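Local coordinates for ssDNA binding protein (Aeropyrum pernix, PDB 4PSN) that probably binds single-stranded DNA, entrapping it in a tunnel system formed between its subunits, at residues C[123-137]-C[140-154]. Sequence-based numbering, arbitrary orientation.
Sequences RFTVEKVGETDVGDV and RIMYRGSDVGALIVT
Phe-124 lays CD1 of its ring against CG2 of Ile-141, 3.7 Å away, and reaches on to CB of Tyr-143. Its ring edge meets the carbonyl O of Met-142, while Phe-198 and Val-166 add to this apolar cluster. The two segments build an antiparallel meander at the border of the C-terminal domain's sheet: strand 125-131 pairs with 137-143, which pairs in turn with 146-155. Thr-125 and Met-142, a selenomethionine, form a hydrogen-bonded pair, with Met-142 N to Thr-125 O at 2.9 Å and nearly straight (172°). Glu-127 and Arg-140 form the next such pair. Arg-140 crosses the CG2 methyl of Val-129 at about a right angle, its CG 3.4 Å from that carbon. A bend at chi3 (-33°) brings its guanidinium to Glu-127, with NH2 3.5 Å from CB. NE makes a weak salt bridge with Asp-147. A classic beta bulge at Val-148 and Gly-149 lies opposite Ile-141 in the same hairpin. At the far end Val-137 pairs with Val-153, and CB of Asp-136 rests on CD1 of Ile-152. Asp-136 OD2, whose position is less certain, is placed to pair with Arg-176 of the second subunit. An alanine at Asp-136 is likely to leave the Thr-154 hydroxyl without its acceptor here. Thr-154 OG1 donates to the anti lone pair of Asp-136 OD1 at 2.6 Å.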
ATOM      1  N   ARG C 123      -0.106 -27.533 -20.555  1.00 20.90           N
ATOM      2  CA  ARG C 123       0.149 -27.897 -21.949  1.00 24.21           C
ATOM      3  C   ARG C 123       0.307 -26.661 -22.824  1.00 23.38           C
ATOM      4  O   ARG C 123      -0.654 -25.951 -23.063  1.00 25.03           O
ATOM      5  CB  ARG C 123      -0.978 -28.772 -22.512  1.00 24.39           C
ATOM      6  CG  ARG C 123      -0.629 -29.405 -23.866  1.00 28.89           C
ATOM      7  CD  ARG C 123       0.334 -30.563 -23.739  1.00 24.98           C
ATOM      8  NE  ARG C 123       0.934 -30.896 -25.039  1.00 26.41           N
ATOM      9  CZ  ARG C 123       1.955 -31.725 -25.204  1.00 26.48           C
ATOM     10  NH1 ARG C 123       2.509 -32.310 -24.140  1.00 27.57           N
ATOM     11  NH2 ARG C 123       2.446 -31.951 -26.427  1.00 26.47           N
ATOM     12  N   PHE C 124       1.521 -26.429 -23.313  1.00 21.94           N
ATOM     13  CA  PHE C 124       1.796 -25.323 -24.207  1.00 20.47           C
ATOM     14  C   PHE C 124       1.902 -25.843 -25.637  1.00 24.67           C
ATOM     15  O   PHE C 124       2.200 -27.021 -25.863  1.00 26.91           O
ATOM     16  CB  PHE C 124       3.120 -24.629 -23.816  1.00 19.98           C
ATOM     17  CG  PHE C 124       3.088 -23.970 -22.446  1.00 23.57           C
ATOM     18  CD1 PHE C 124       2.413 -22.770 -22.253  1.00 18.38           C
ATOM     19  CD2 PHE C 124       3.734 -24.550 -21.358  1.00 19.12           C
ATOM     20  CE1 PHE C 124       2.384 -22.145 -21.005  1.00 19.85           C
ATOM     21  CE2 PHE C 124       3.698 -23.939 -20.094  1.00 20.30           C
ATOM     22  CZ  PHE C 124       3.019 -22.735 -19.920  1.00 20.41           C
ATOM     23  N   THR C 125       1.647 -24.964 -26.600  1.00 19.19           N
ATOM     24  CA  THR C 125       1.948 -25.240 -28.006  1.00 22.84           C
ATOM     25  C   THR C 125       2.929 -24.163 -28.496  1.00 23.97           C
ATOM     26  O   THR C 125       3.164 -23.188 -27.805  1.00 23.12           O
ATOM     27  CB  THR C 125       0.670 -25.243 -28.864  1.00 30.90           C
ATOM     28  OG1 THR C 125       0.059 -23.946 -28.832  1.00 32.71           O
ATOM     29  CG2 THR C 125      -0.339 -26.302 -28.349  1.00 29.26           C
ATOM     30  N   VAL C 126       3.512 -24.337 -29.671  1.00 22.48           N
ATOM     31  CA  VAL C 126       4.487 -23.376 -30.171  1.00 23.98           C
ATOM     32  C   VAL C 126       4.296 -23.172 -31.653  1.00 30.08           C
ATOM     33  O   VAL C 126       3.685 -24.003 -32.334  1.00 26.71           O
ATOM     34  CB  VAL C 126       5.956 -23.839 -29.965  1.00 29.05           C
ATOM     35  CG1 VAL C 126       6.282 -24.008 -28.480  1.00 25.43           C
ATOM     36  CG2 VAL C 126       6.231 -25.112 -30.743  1.00 30.63           C
ATOM     37  N   GLU C 127       4.828 -22.064 -32.148  1.00 26.20           N
ATOM     38  CA  GLU C 127       4.892 -21.832 -33.582  1.00 33.00           C
ATOM     39  C   GLU C 127       6.221 -21.156 -33.858  1.00 25.35           C
ATOM     40  O   GLU C 127       6.583 -20.195 -33.158  1.00 25.07           O
ATOM     41  CB  GLU C 127       3.731 -20.940 -34.031  1.00 40.59           C
ATOM     42  CG  GLU C 127       3.371 -21.091 -35.503  1.00 61.50           C
ATOM     43  CD  GLU C 127       2.930 -22.510 -35.865  1.00 77.19           C
ATOM     44  OE1 GLU C 127       3.716 -23.238 -36.515  1.00 78.13           O
ATOM     45  OE2 GLU C 127       1.794 -22.894 -35.500  1.00 83.41           O
ATOM     46  N   LYS C 128       6.951 -21.665 -34.847  1.00 21.96           N
ATOM     47  CA  LYS C 128       8.227 -21.089 -35.240  1.00 27.72           C
ATOM     48  C   LYS C 128       8.037 -19.656 -35.737  1.00 28.84           C
ATOM     49  O   LYS C 128       7.132 -19.371 -36.529  1.00 28.07           O
ATOM     50  CB  LYS C 128       8.917 -21.947 -36.310  1.00 29.30           C
ATOM     51  CG  LYS C 128      10.270 -21.390 -36.765  1.00 29.47           C
ATOM     52  CD  LYS C 128      11.129 -22.447 -37.454  1.00 37.21           C
ATOM     53  CE  LYS C 128      10.333 -23.276 -38.450  1.00 53.22           C
ATOM     54  NZ  LYS C 128      11.183 -24.279 -39.179  1.00 60.42           N
ATOM     55  N   VAL C 129       8.870 -18.755 -35.226  1.00 23.84           N
ATOM     56  CA  VAL C 129       8.881 -17.360 -35.647  1.00 29.64           C
ATOM     57  C   VAL C 129       9.949 -17.112 -36.703  1.00 31.84           C
ATOM     58  O   VAL C 129       9.698 -16.458 -37.710  1.00 31.64           O
ATOM     59  CB  VAL C 129       9.207 -16.424 -34.470  1.00 32.06           C
ATOM     60  CG1 VAL C 129       9.277 -14.970 -34.953  1.00 34.56           C
ATOM     61  CG2 VAL C 129       8.192 -16.579 -33.370  1.00 32.60           C
ATOM     62  N   GLY C 130      11.159 -17.604 -36.456  1.00 28.50           N
ATOM     63  CA  GLY C 130      12.262 -17.354 -37.368  1.00 28.46           C
ATOM     64  C   GLY C 130      13.607 -17.715 -36.767  1.00 28.13           C
ATOM     65  O   GLY C 130      13.671 -18.321 -35.700  1.00 26.87           O
ATOM     66  N   GLU C 131      14.678 -17.350 -37.466  1.00 26.74           N
ATOM     67  CA  GLU C 131      16.037 -17.563 -36.991  1.00 31.75           C
ATOM     68  C   GLU C 131      16.732 -16.235 -36.728  1.00 33.69           C
ATOM     69  O   GLU C 131      16.481 -15.241 -37.410  1.00 33.76           O
ATOM     70  CB  GLU C 131      16.841 -18.364 -38.013  1.00 34.74           C
ATOM     71  CG  GLU C 131      16.431 -19.823 -38.102  1.00 49.68           C
ATOM     72  CD  GLU C 131      17.351 -20.641 -39.002  1.00 60.76           C
ATOM     73  OE1 GLU C 131      18.432 -20.129 -39.380  1.00 61.62           O
ATOM     74  OE2 GLU C 131      16.987 -21.796 -39.327  1.00 65.30           O
ATOM     75  N   THR C 132      17.607 -16.220 -35.733  1.00 32.48           N
ATOM     76  CA  THR C 132      18.412 -15.040 -35.451  1.00 32.49           C
ATOM     77  C   THR C 132      19.607 -14.998 -36.388  1.00 33.75           C
ATOM     78  O   THR C 132      19.894 -15.960 -37.101  1.00 28.71           O
ATOM     79  CB  THR C 132      18.981 -15.089 -34.047  1.00 30.91           C
ATOM     80  OG1 THR C 132      19.976 -16.124 -34.002  1.00 25.97           O
ATOM     81  CG2 THR C 132      17.870 -15.340 -33.023  1.00 30.69           C
ATOM     82  N   ASP C 133      20.336 -13.890 -36.354  1.00 40.31           N
ATOM     83  CA  ASP C 133      21.471 -13.714 -37.249  1.00 45.19           C
ATOM     84  C   ASP C 133      22.522 -14.807 -37.048  1.00 38.38           C
ATOM     85  O   ASP C 133      23.221 -15.175 -37.984  1.00 37.72           O
ATOM     86  CB  ASP C 133      22.097 -12.325 -37.065  1.00 54.95           C
ATOM     87  CG  ASP C 133      21.096 -11.190 -37.278  1.00 67.25           C
ATOM     88  OD1 ASP C 133      21.504 -10.124 -37.788  1.00 70.23           O
ATOM     89  OD2 ASP C 133      19.907 -11.352 -36.928  1.00 73.36           O
ATOM     90  N   VAL C 134      22.642 -15.318 -35.829  1.00 28.67           N
ATOM     91  CA  VAL C 134      23.650 -16.336 -35.559  1.00 30.70           C
ATOM     92  C   VAL C 134      23.077 -17.749 -35.646  1.00 31.46           C
ATOM     93  O   VAL C 134      23.740 -18.712 -35.278  1.00 33.24           O
ATOM     94  CB  VAL C 134      24.328 -16.107 -34.194  1.00 37.92           C
ATOM     95  CG1 VAL C 134      25.008 -14.749 -34.179  1.00 41.36           C
ATOM     96  CG2 VAL C 134      23.310 -16.180 -33.075  1.00 41.53           C
ATOM     97  N   GLY C 135      21.837 -17.863 -36.123  1.00 32.09           N
ATOM     98  CA  GLY C 135      21.210 -19.160 -36.335  1.00 33.50           C
ATOM     99  C   GLY C 135      20.488 -19.834 -35.167  1.00 29.65           C
ATOM    100  O   GLY C 135      20.239 -21.039 -35.221  1.00 28.04           O
ATOM    101  N   ASP C 136      20.155 -19.087 -34.113  1.00 22.91           N
ATOM    102  CA  ASP C 136      19.269 -19.626 -33.086  1.00 22.51           C
ATOM    103  C   ASP C 136      17.880 -19.703 -33.709  1.00 23.85           C
ATOM    104  O   ASP C 136      17.559 -18.921 -34.598  1.00 26.84           O
ATOM    105  CB  ASP C 136      19.166 -18.713 -31.848  1.00 21.33           C
ATOM    106  CG  ASP C 136      20.510 -18.223 -31.346  1.00 38.18           C
ATOM    107  OD1 ASP C 136      21.138 -18.918 -30.526  1.00 41.91           O
ATOM    108  OD2 ASP C 136      20.920 -17.115 -31.742  1.00 46.22           O
ATOM    109  N   VAL C 137      17.045 -20.612 -33.219  1.00 20.30           N
ATOM    110  CA  VAL C 137      15.663 -20.703 -33.684  1.00 22.12           C
ATOM    111  C   VAL C 137      14.708 -20.162 -32.612  1.00 22.72           C
ATOM    112  O   VAL C 137      14.792 -20.544 -31.446  1.00 19.20           O
ATOM    113  CB  VAL C 137      15.282 -22.146 -34.031  1.00 23.29           C
ATOM    114  CG1 VAL C 137      13.909 -22.176 -34.732  1.00 23.33           C
ATOM    115  CG2 VAL C 137      16.353 -22.754 -34.915  1.00 31.47           C
ATOM    116  N   ARG C 140       7.323 -18.796 -30.847  1.00 23.27           N
ATOM    117  CA  ARG C 140       6.301 -18.270 -29.954  1.00 22.56           C
ATOM    118  C   ARG C 140       5.674 -19.409 -29.150  1.00 20.23           C
ATOM    119  O   ARG C 140       5.463 -20.510 -29.670  1.00 22.30           O
ATOM    120  CB  ARG C 140       5.192 -17.572 -30.748  1.00 34.53           C
ATOM    121  CG  ARG C 140       5.537 -16.171 -31.242  1.00 51.73           C
ATOM    122  CD  ARG C 140       4.281 -15.471 -31.775  1.00 63.27           C
ATOM    123  NE  ARG C 140       3.359 -16.427 -32.392  1.00 69.42           N
ATOM    124  CZ  ARG C 140       3.350 -16.740 -33.688  1.00 75.63           C
ATOM    125  NH1 ARG C 140       4.211 -16.164 -34.519  1.00 75.03           N
ATOM    126  NH2 ARG C 140       2.476 -17.633 -34.159  1.00 78.42           N
ATOM    127  N   ILE C 141       5.382 -19.144 -27.884  1.00 16.00           N
ATOM    128  CA  ILE C 141       4.675 -20.104 -27.044  1.00 19.91           C
ATOM    129  C   ILE C 141       3.240 -19.631 -26.858  1.00 20.63           C
ATOM    130  O   ILE C 141       2.999 -18.454 -26.634  1.00 22.84           O
ATOM    131  CB  ILE C 141       5.345 -20.241 -25.675  1.00 18.97           C
ATOM    132  CG1 ILE C 141       6.824 -20.621 -25.838  1.00 20.27           C
ATOM    133  CG2 ILE C 141       4.647 -21.303 -24.845  1.00 19.07           C
ATOM    134  CD1 ILE C 141       7.595 -20.636 -24.515  1.00 17.20           C
HETATM  135  N   MSE C 142       2.294 -20.560 -26.960  1.00 17.02           N
HETATM  136  CA  MSE C 142       0.885 -20.277 -26.786  1.00 20.94           C
HETATM  137  C   MSE C 142       0.273 -21.135 -25.696  1.00 22.87           C
HETATM  138  O   MSE C 142       0.703 -22.259 -25.461  1.00 21.17           O
HETATM  139  CB  MSE C 142       0.179 -20.636 -28.081  1.00 26.95           C
HETATM  140  CG  MSE C 142       1.173 -20.948 -29.143  1.00 49.19           C
HETATM  141 SE   MSE C 142       1.166 -19.534 -30.425  1.00110.36          SE
HETATM  142  CE  MSE C 142      -0.394 -20.164 -31.357  1.00 26.39           C
ATOM    143  N   TYR C 143      -0.757 -20.593 -25.065  1.00 20.90           N
ATOM    144  CA  TYR C 143      -1.566 -21.294 -24.091  1.00 19.91           C
ATOM    145  C   TYR C 143      -3.011 -20.904 -24.434  1.00 28.31           C
ATOM    146  O   TYR C 143      -3.314 -19.720 -24.600  1.00 23.60           O
ATOM    147  CB  TYR C 143      -1.214 -20.852 -22.659  1.00 14.58           C
ATOM    148  CG  TYR C 143      -1.925 -21.700 -21.636  1.00 20.76           C
ATOM    149  CD1 TYR C 143      -1.717 -23.074 -21.609  1.00 25.21           C
ATOM    150  CD2 TYR C 143      -2.846 -21.152 -20.739  1.00 20.44           C
ATOM    151  CE1 TYR C 143      -2.373 -23.877 -20.710  1.00 28.19           C
ATOM    152  CE2 TYR C 143      -3.519 -21.963 -19.815  1.00 19.41           C
ATOM    153  CZ  TYR C 143      -3.264 -23.329 -19.813  1.00 25.31           C
ATOM    154  OH  TYR C 143      -3.889 -24.177 -18.941  1.00 27.53           O
ATOM    155  N   ARG C 144      -3.888 -21.893 -24.579  1.00 23.91           N
ATOM    156  CA  ARG C 144      -5.276 -21.623 -24.970  1.00 25.56           C
ATOM    157  C   ARG C 144      -5.344 -20.872 -26.313  1.00 26.29           C
ATOM    158  O   ARG C 144      -6.219 -20.042 -26.513  1.00 30.55           O
ATOM    159  CB  ARG C 144      -6.011 -20.813 -23.869  1.00 22.90           C
ATOM    160  CG  ARG C 144      -5.926 -21.427 -22.474  1.00 23.88           C
ATOM    161  CD  ARG C 144      -6.755 -20.666 -21.427  1.00 29.53           C
ATOM    162  NE  ARG C 144      -8.197 -20.933 -21.519  1.00 27.37           N
ATOM    163  CZ  ARG C 144      -9.094 -20.086 -22.023  1.00 29.87           C
ATOM    164  NH1 ARG C 144     -10.374 -20.426 -22.050  1.00 36.83           N
ATOM    165  NH2 ARG C 144      -8.720 -18.903 -22.500  1.00 27.99           N
ATOM    166  N   GLY C 145      -4.415 -21.152 -27.222  1.00 25.35           N
ATOM    167  CA  GLY C 145      -4.408 -20.508 -28.531  1.00 25.38           C
ATOM    168  C   GLY C 145      -3.865 -19.079 -28.584  1.00 27.32           C
ATOM    169  O   GLY C 145      -3.723 -18.499 -29.653  1.00 29.50           O
ATOM    170  N   SER C 146      -3.538 -18.510 -27.432  1.00 21.27           N
ATOM    171  CA  SER C 146      -3.094 -17.125 -27.355  1.00 26.07           C
ATOM    172  C   SER C 146      -1.566 -17.055 -27.123  1.00 27.57           C
ATOM    173  O   SER C 146      -1.010 -17.922 -26.457  1.00 23.06           O
ATOM    174  CB  SER C 146      -3.864 -16.454 -26.203  1.00 29.98           C
ATOM    175  OG  SER C 146      -3.833 -15.055 -26.298  1.00 41.54           O
ATOM    176  N   ASP C 147      -0.900 -16.031 -27.661  1.00 25.13           N
ATOM    177  CA  ASP C 147       0.541 -15.842 -27.463  1.00 27.61           C
ATOM    178  C   ASP C 147       0.852 -15.509 -25.999  1.00 25.91           C
ATOM    179  O   ASP C 147       0.327 -14.537 -25.458  1.00 24.52           O
ATOM    180  CB  ASP C 147       1.070 -14.721 -28.368  1.00 36.70           C
ATOM    181  CG  ASP C 147       0.888 -15.025 -29.852  1.00 45.63           C
ATOM    182  OD1 ASP C 147       0.681 -16.204 -30.194  1.00 46.24           O
ATOM    183  OD2 ASP C 147       0.958 -14.090 -30.680  1.00 51.73           O
ATOM    184  N   VAL C 148       1.681 -16.311 -25.336  1.00 18.18           N
ATOM    185  CA  VAL C 148       1.973 -16.012 -23.923  1.00 14.73           C
ATOM    186  C   VAL C 148       3.489 -15.966 -23.672  1.00 16.23           C
ATOM    187  O   VAL C 148       3.936 -15.667 -22.564  1.00 17.79           O
ATOM    188  CB  VAL C 148       1.324 -17.047 -22.960  1.00 22.12           C
ATOM    189  CG1 VAL C 148      -0.224 -16.980 -23.013  1.00 21.41           C
ATOM    190  CG2 VAL C 148       1.847 -18.464 -23.279  1.00 19.19           C
ATOM    191  N   GLY C 149       4.285 -16.239 -24.694  1.00 20.32           N
ATOM    192  CA  GLY C 149       5.720 -16.318 -24.450  1.00 20.83           C
ATOM    193  C   GLY C 149       6.580 -16.634 -25.650  1.00 18.51           C
ATOM    194  O   GLY C 149       6.132 -16.579 -26.789  1.00 22.71           O
ATOM    195  N   ALA C 150       7.838 -16.973 -25.388  1.00 17.76           N
ATOM    196  CA  ALA C 150       8.783 -17.267 -26.450  1.00 14.68           C
ATOM    197  C   ALA C 150       9.879 -18.176 -25.941  1.00 13.83           C
ATOM    198  O   ALA C 150      10.179 -18.200 -24.747  1.00 16.46           O
ATOM    199  CB  ALA C 150       9.403 -15.976 -27.013  1.00 20.02           C
ATOM    200  N   LEU C 151      10.500 -18.883 -26.872  1.00 17.53           N
ATOM    201  CA  LEU C 151      11.515 -19.846 -26.537  1.00 19.37           C
ATOM    202  C   LEU C 151      12.600 -19.631 -27.558  1.00 18.80           C
ATOM    203  O   LEU C 151      12.301 -19.337 -28.701  1.00 21.68           O
ATOM    204  CB  LEU C 151      10.909 -21.226 -26.734  1.00 26.84           C
ATOM    205  CG  LEU C 151      11.754 -22.418 -26.371  1.00 38.12           C
ATOM    206  CD1 LEU C 151      11.248 -22.952 -25.059  1.00 43.08           C
ATOM    207  CD2 LEU C 151      11.623 -23.453 -27.454  1.00 41.21           C
ATOM    208  N   ILE C 152      13.854 -19.784 -27.163  1.00 17.61           N
ATOM    209  CA  ILE C 152      14.928 -19.700 -28.135  1.00 19.99           C
ATOM    210  C   ILE C 152      15.806 -20.933 -28.038  1.00 17.39           C
ATOM    211  O   ILE C 152      16.183 -21.367 -26.955  1.00 17.60           O
ATOM    212  CB  ILE C 152      15.759 -18.403 -27.969  1.00 21.63           C
ATOM    213  CG1 ILE C 152      16.902 -18.359 -28.991  1.00 24.24           C
ATOM    214  CG2 ILE C 152      16.299 -18.269 -26.531  1.00 20.94           C
ATOM    215  CD1 ILE C 152      17.508 -16.950 -29.113  1.00 23.12           C
ATOM    216  N   VAL C 153      16.122 -21.504 -29.188  1.00 16.10           N
ATOM    217  CA  VAL C 153      16.880 -22.739 -29.240  1.00 17.74           C
ATOM    218  C   VAL C 153      18.183 -22.539 -30.001  1.00 17.48           C
ATOM    219  O   VAL C 153      18.186 -22.093 -31.156  1.00 20.87           O
ATOM    220  CB  VAL C 153      16.060 -23.835 -29.955  1.00 22.54           C
ATOM    221  CG1 VAL C 153      16.892 -25.133 -30.081  1.00 19.22           C
ATOM    222  CG2 VAL C 153      14.779 -24.093 -29.176  1.00 19.29           C
ATOM    223  N   THR C 154      19.296 -22.873 -29.363  1.00 18.64           N
ATOM    224  CA  THR C 154      20.592 -22.749 -30.020  1.00 22.60           C
ATOM    225  C   THR C 154      21.141 -24.134 -30.344  1.00 20.51           C
ATOM    226  O   THR C 154      21.504 -24.880 -29.447  1.00 24.88           O
ATOM    227  CB  THR C 154      21.627 -22.013 -29.123  1.00 32.81           C
ATOM    228  OG1 THR C 154      21.081 -20.772 -28.661  1.00 32.41           O
ATOM    229  CG2 THR C 154      22.923 -21.744 -29.902  1.00 31.22           C
TER
HETATM  230  O   HOH W   1      -2.483 -24.853 -24.699  1.00 40.20           O
HETATM  231  O   HOH W   2      -2.109 -23.326 -27.281  1.00 37.05           O